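Local coordinates for protein ADP-ribosylating toxin CARDS (Mycoplasma pneumoniae, PDB 4TLV) that transfers the ADP-ribosyl group from NAD(+) to multiple target proteins and provokes vacuolization of mammalian cells, as the main virulence factor of its bacterium, at residues 3-11 against 185-193. Sequence-based numbering, arbitrary orientation.
Sequences MPNPVRFVY and YQELQTQAN. With SO4 (sulfate ion), chain G.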
loop_
_atom_site.group_PDB
_atom_site.type_symbol
_atom_site.label_atom_id
_atom_site.label_comp_id
_atom_site.label_asym_id
_atom_site.label_seq_id
_atom_site.Cartn_x
_atom_site.Cartn_y
_atom_site.Cartn_z
ATOM N N MET A 3 -19.393 6.441 -4.298
ATOM C CA MET A 3 -20.309 5.364 -4.676
ATOM C C MET A 3 -20.088 4.814 -6.104
ATOM O O MET A 3 -20.460 3.674 -6.387
ATOM C CB MET A 3 -21.761 5.791 -4.459
ATOM C CG MET A 3 -22.706 4.641 -4.162
ATOM S SD MET A 3 -24.354 5.216 -3.687
ATOM C CE MET A 3 -23.952 6.175 -2.221
ATOM N N PRO A 4 -19.472 5.610 -7.004
ATOM C CA PRO A 4 -19.105 5.057 -8.317
ATOM C C PRO A 4 -17.935 4.073 -8.208
ATOM O O PRO A 4 -17.706 3.261 -9.114
ATOM C CB PRO A 4 -18.651 6.291 -9.113
ATOM C CG PRO A 4 -19.162 7.469 -8.359
ATOM C CD PRO A 4 -19.212 7.059 -6.925
ATOM N N ASN A 5 -17.212 4.153 -7.091
ATOM C CA ASN A 5 -15.972 3.407 -6.889
ATOM C C ASN A 5 -15.914 2.859 -5.471
ATOM O O ASN A 5 -14.976 3.138 -4.729
ATOM C CB ASN A 5 -14.770 4.336 -7.107
ATOM C CG ASN A 5 -14.877 5.618 -6.280
ATOM O OD1 ASN A 5 -15.970 6.169 -6.106
ATOM N ND2 ASN A 5 -13.742 6.092 -5.759
ATOM N N PRO A 6 -16.921 2.076 -5.088
ATOM C CA PRO A 6 -17.001 1.640 -3.696
ATOM C C PRO A 6 -15.999 0.519 -3.446
ATOM O O PRO A 6 -15.438 -0.041 -4.389
ATOM C CB PRO A 6 -18.417 1.074 -3.617
ATOM C CG PRO A 6 -18.607 0.456 -4.980
ATOM C CD PRO A 6 -17.940 1.429 -5.936
ATOM N N VAL A 7 -15.758 0.201 -2.184
ATOM C CA VAL A 7 -15.096 -1.047 -1.860
ATOM C C VAL A 7 -16.204 -2.077 -1.659
ATOM O O VAL A 7 -16.955 -2.026 -0.684
ATOM C CB VAL A 7 -14.195 -0.893 -0.618
ATOM C CG1 VAL A 7 -13.784 -2.228 -0.097
ATOM C CG2 VAL A 7 -12.957 -0.057 -0.978
ATOM N N ARG A 8 -16.329 -2.994 -2.609
ATOM C CA ARG A 8 -17.466 -3.900 -2.623
ATOM C C ARG A 8 -17.132 -5.219 -1.925
ATOM O O ARG A 8 -17.923 -5.738 -1.140
ATOM C CB ARG A 8 -17.925 -4.133 -4.075
ATOM C CG ARG A 8 -19.018 -5.172 -4.240
ATOM C CD ARG A 8 -19.639 -5.085 -5.652
ATOM N NE ARG A 8 -20.094 -6.385 -6.149
ATOM C CZ ARG A 8 -21.105 -7.077 -5.638
ATOM N NH1 ARG A 8 -21.790 -6.613 -4.594
ATOM N NH2 ARG A 8 -21.433 -8.246 -6.175
ATOM N N PHE A 9 -15.957 -5.759 -2.220
ATOM C CA PHE A 9 -15.516 -6.991 -1.566
ATOM C C PHE A 9 -14.207 -6.790 -0.822
ATOM O O PHE A 9 -13.322 -6.032 -1.265
ATOM C CB PHE A 9 -15.358 -8.126 -2.595
ATOM C CG PHE A 9 -16.668 -8.644 -3.128
ATOM C CD1 PHE A 9 -17.525 -9.350 -2.307
ATOM C CD2 PHE A 9 -17.041 -8.420 -4.455
ATOM C CE1 PHE A 9 -18.746 -9.828 -2.773
ATOM C CE2 PHE A 9 -18.262 -8.897 -4.932
ATOM C CZ PHE A 9 -19.108 -9.604 -4.099
ATOM N N VAL A 10 -14.095 -7.462 0.311
ATOM C CA VAL A 10 -12.838 -7.562 1.035
ATOM C C VAL A 10 -12.535 -9.056 1.198
ATOM O O VAL A 10 -13.359 -9.891 0.833
ATOM C CB VAL A 10 -12.881 -6.833 2.402
ATOM C CG1 VAL A 10 -12.989 -5.316 2.203
ATOM C CG2 VAL A 10 -14.018 -7.337 3.285
ATOM N N TYR A 11 -11.364 -9.390 1.736
ATOM C CA TYR A 11 -10.888 -10.786 1.740
ATOM C C TYR A 11 -10.240 -11.137 3.054
ATOM O O TYR A 11 -9.618 -10.289 3.700
ATOM C CB TYR A 11 -9.857 -11.000 0.623
ATOM C CG TYR A 11 -10.462 -10.677 -0.699
ATOM C CD1 TYR A 11 -11.135 -11.652 -1.419
ATOM C CD2 TYR A 11 -10.422 -9.376 -1.206
ATOM C CE1 TYR A 11 -11.740 -11.354 -2.617
ATOM C CE2 TYR A 11 -11.046 -9.070 -2.413
ATOM C CZ TYR A 11 -11.699 -10.075 -3.106
ATOM O OH TYR A 11 -12.316 -9.805 -4.310
ATOM N N TYR A 185 -25.183 -16.875 0.795
ATOM C CA TYR A 185 -24.805 -15.508 0.445
ATOM C C TYR A 185 -26.021 -14.716 -0.027
ATOM O O TYR A 185 -26.853 -15.223 -0.777
ATOM C CB TYR A 185 -23.730 -15.482 -0.653
ATOM C CG TYR A 185 -23.428 -14.079 -1.152
ATOM C CD1 TYR A 185 -22.716 -13.177 -0.360
ATOM C CD2 TYR A 185 -23.850 -13.656 -2.413
ATOM C CE1 TYR A 185 -22.440 -11.897 -0.808
ATOM C CE2 TYR A 185 -23.580 -12.370 -2.872
ATOM C CZ TYR A 185 -22.869 -11.494 -2.053
ATOM O OH TYR A 185 -22.593 -10.215 -2.480
ATOM N N GLN A 186 -26.119 -13.470 0.410
ATOM C CA GLN A 186 -27.149 -12.573 -0.099
ATOM C C GLN A 186 -26.517 -11.420 -0.868
ATOM O O GLN A 186 -25.634 -10.737 -0.342
ATOM C CB GLN A 186 -27.997 -12.044 1.071
ATOM C CG GLN A 186 -28.716 -13.154 1.843
ATOM C CD GLN A 186 -29.490 -12.631 3.040
ATOM O OE1 GLN A 186 -29.887 -11.468 3.069
ATOM N NE2 GLN A 186 -29.706 -13.490 4.037
ATOM N N GLU A 187 -26.952 -11.199 -2.113
ATOM C CA GLU A 187 -26.430 -10.076 -2.900
ATOM C C GLU A 187 -27.219 -8.825 -2.547
ATOM O O GLU A 187 -28.341 -8.632 -3.019
ATOM C CB GLU A 187 -26.522 -10.342 -4.409
ATOM C CG GLU A 187 -25.943 -9.209 -5.264
ATOM C CD GLU A 187 -24.591 -8.740 -4.733
ATOM O OE1 GLU A 187 -23.602 -9.501 -4.874
ATOM O OE2 GLU A 187 -24.525 -7.627 -4.153
ATOM N N LEU A 188 -26.660 -7.984 -1.688
ATOM C CA LEU A 188 -27.413 -6.822 -1.232
ATOM C C LEU A 188 -26.962 -5.491 -1.837
ATOM O O LEU A 188 -27.490 -4.449 -1.476
ATOM C CB LEU A 188 -27.390 -6.748 0.290
ATOM C CG LEU A 188 -28.050 -7.950 0.965
ATOM C CD1 LEU A 188 -27.945 -7.816 2.494
ATOM C CD2 LEU A 188 -29.522 -8.100 0.512
ATOM N N GLN A 189 -25.990 -5.532 -2.744
ATOM C CA GLN A 189 -25.459 -4.321 -3.373
ATOM C C GLN A 189 -25.139 -3.217 -2.360
ATOM O O GLN A 189 -25.656 -2.093 -2.436
ATOM C CB GLN A 189 -26.372 -3.809 -4.494
ATOM C CG GLN A 189 -26.632 -4.854 -5.567
ATOM C CD GLN A 189 -27.540 -4.344 -6.690
ATOM O OE1 GLN A 189 -28.454 -3.550 -6.464
ATOM N NE2 GLN A 189 -27.283 -4.806 -7.903
ATOM N N THR A 190 -24.271 -3.558 -1.417
ATOM C CA THR A 190 -23.812 -2.621 -0.393
ATOM C C THR A 190 -22.390 -2.175 -0.715
ATOM O O THR A 190 -21.801 -2.623 -1.697
ATOM C CB THR A 190 -23.829 -3.290 0.999
ATOM O OG1 THR A 190 -23.080 -4.511 0.952
ATOM C CG2 THR A 190 -25.248 -3.612 1.429
ATOM N N GLN A 191 -21.831 -1.297 0.114
ATOM C CA GLN A 191 -20.433 -0.916 -0.023
ATOM C C GLN A 191 -19.847 -0.657 1.365
ATOM O O GLN A 191 -20.587 -0.391 2.305
ATOM C CB GLN A 191 -20.309 0.349 -0.862
ATOM C CG GLN A 191 -20.948 1.558 -0.193
ATOM C CD GLN A 191 -20.606 2.867 -0.882
ATOM O OE1 GLN A 191 -20.779 2.904 -2.198
ATOM N NE2 GLN A 191 -20.181 3.837 -0.235
ATOM N N ALA A 192 -18.528 -0.742 1.490
ATOM C CA ALA A 192 -17.876 -0.468 2.766
ATOM C C ALA A 192 -18.173 0.972 3.177
ATOM O O ALA A 192 -18.437 1.816 2.330
ATOM C CB ALA A 192 -16.376 -0.697 2.665
ATOM N N ASN A 193 -18.128 1.248 4.475
ATOM C CA ASN A 193 -18.311 2.614 4.946
ATOM C C ASN A 193 -17.199 3.533 4.407
ATOM O O ASN A 193 -16.018 3.203 4.521
ATOM C CB ASN A 193 -18.308 2.642 6.479
ATOM C CG ASN A 193 -19.050 3.851 7.024
ATOM O OD1 ASN A 193 -18.837 4.969 6.559
ATOM N ND2 ASN A 193 -19.964 3.622 7.963
HETATM S S SO4 G . -18.855 -8.634 -9.000
HETATM O O1 SO4 G . -20.132 -9.229 -8.616
HETATM O O2 SO4 G . -18.860 -8.236 -10.419
HETATM O O3 SO4 G . -18.635 -7.444 -8.186
HETATM O O4 SO4 G . -17.778 -9.621 -8.786
HETATM O O HOH W 1 -16.934 2.073 -0.204
#
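Y185 approaches the ring of F9 obliquely, its OH 3.9 Å from F9 CE1, and the same hydroxyl donates to OE1 of E187. R8 grips that carboxylate end-on in a salt bridge, with R8 NH2 2.8 Å from E187 OE1 and R8 NH1 bonded to OE2. NH2 lies 50° out of the carboxylate plane at OE1, on the face opposite that taken by the Y185 hydroxyl. The anti lone pair of OE2 receives the backbone N of Q189, so each oxygen has two donors and the carboxylate's rotation is restrained. R8 also binds a sulfate, probably from the crystallisation liquor, with NE 2.7 Å from its O3 and NH2 bonded to its O1; F9 CE2 sits above one guanidinium face, offset toward its rim. Further along, Q191 sets its CG between backbone N and carbonyl carbon (chi1 65°), from where the extended chain carries the amide to M3 and P6, OE1 lying 3.3 Å from both M3 CG and P6 CB. A192 N donates to V7 O at 3.0 Å, nearly straight (164°), and a water links A192 O to V7 N. A192 CB touches V7 CB at 3.9 Å. This surface contact lays the loop following strand 168-181 along the lead-in to edge strand 9-14 of the mART domain, where V7 and A192 pack on W135 of strand 134-138 and E187 meets R84 of strand 76-84.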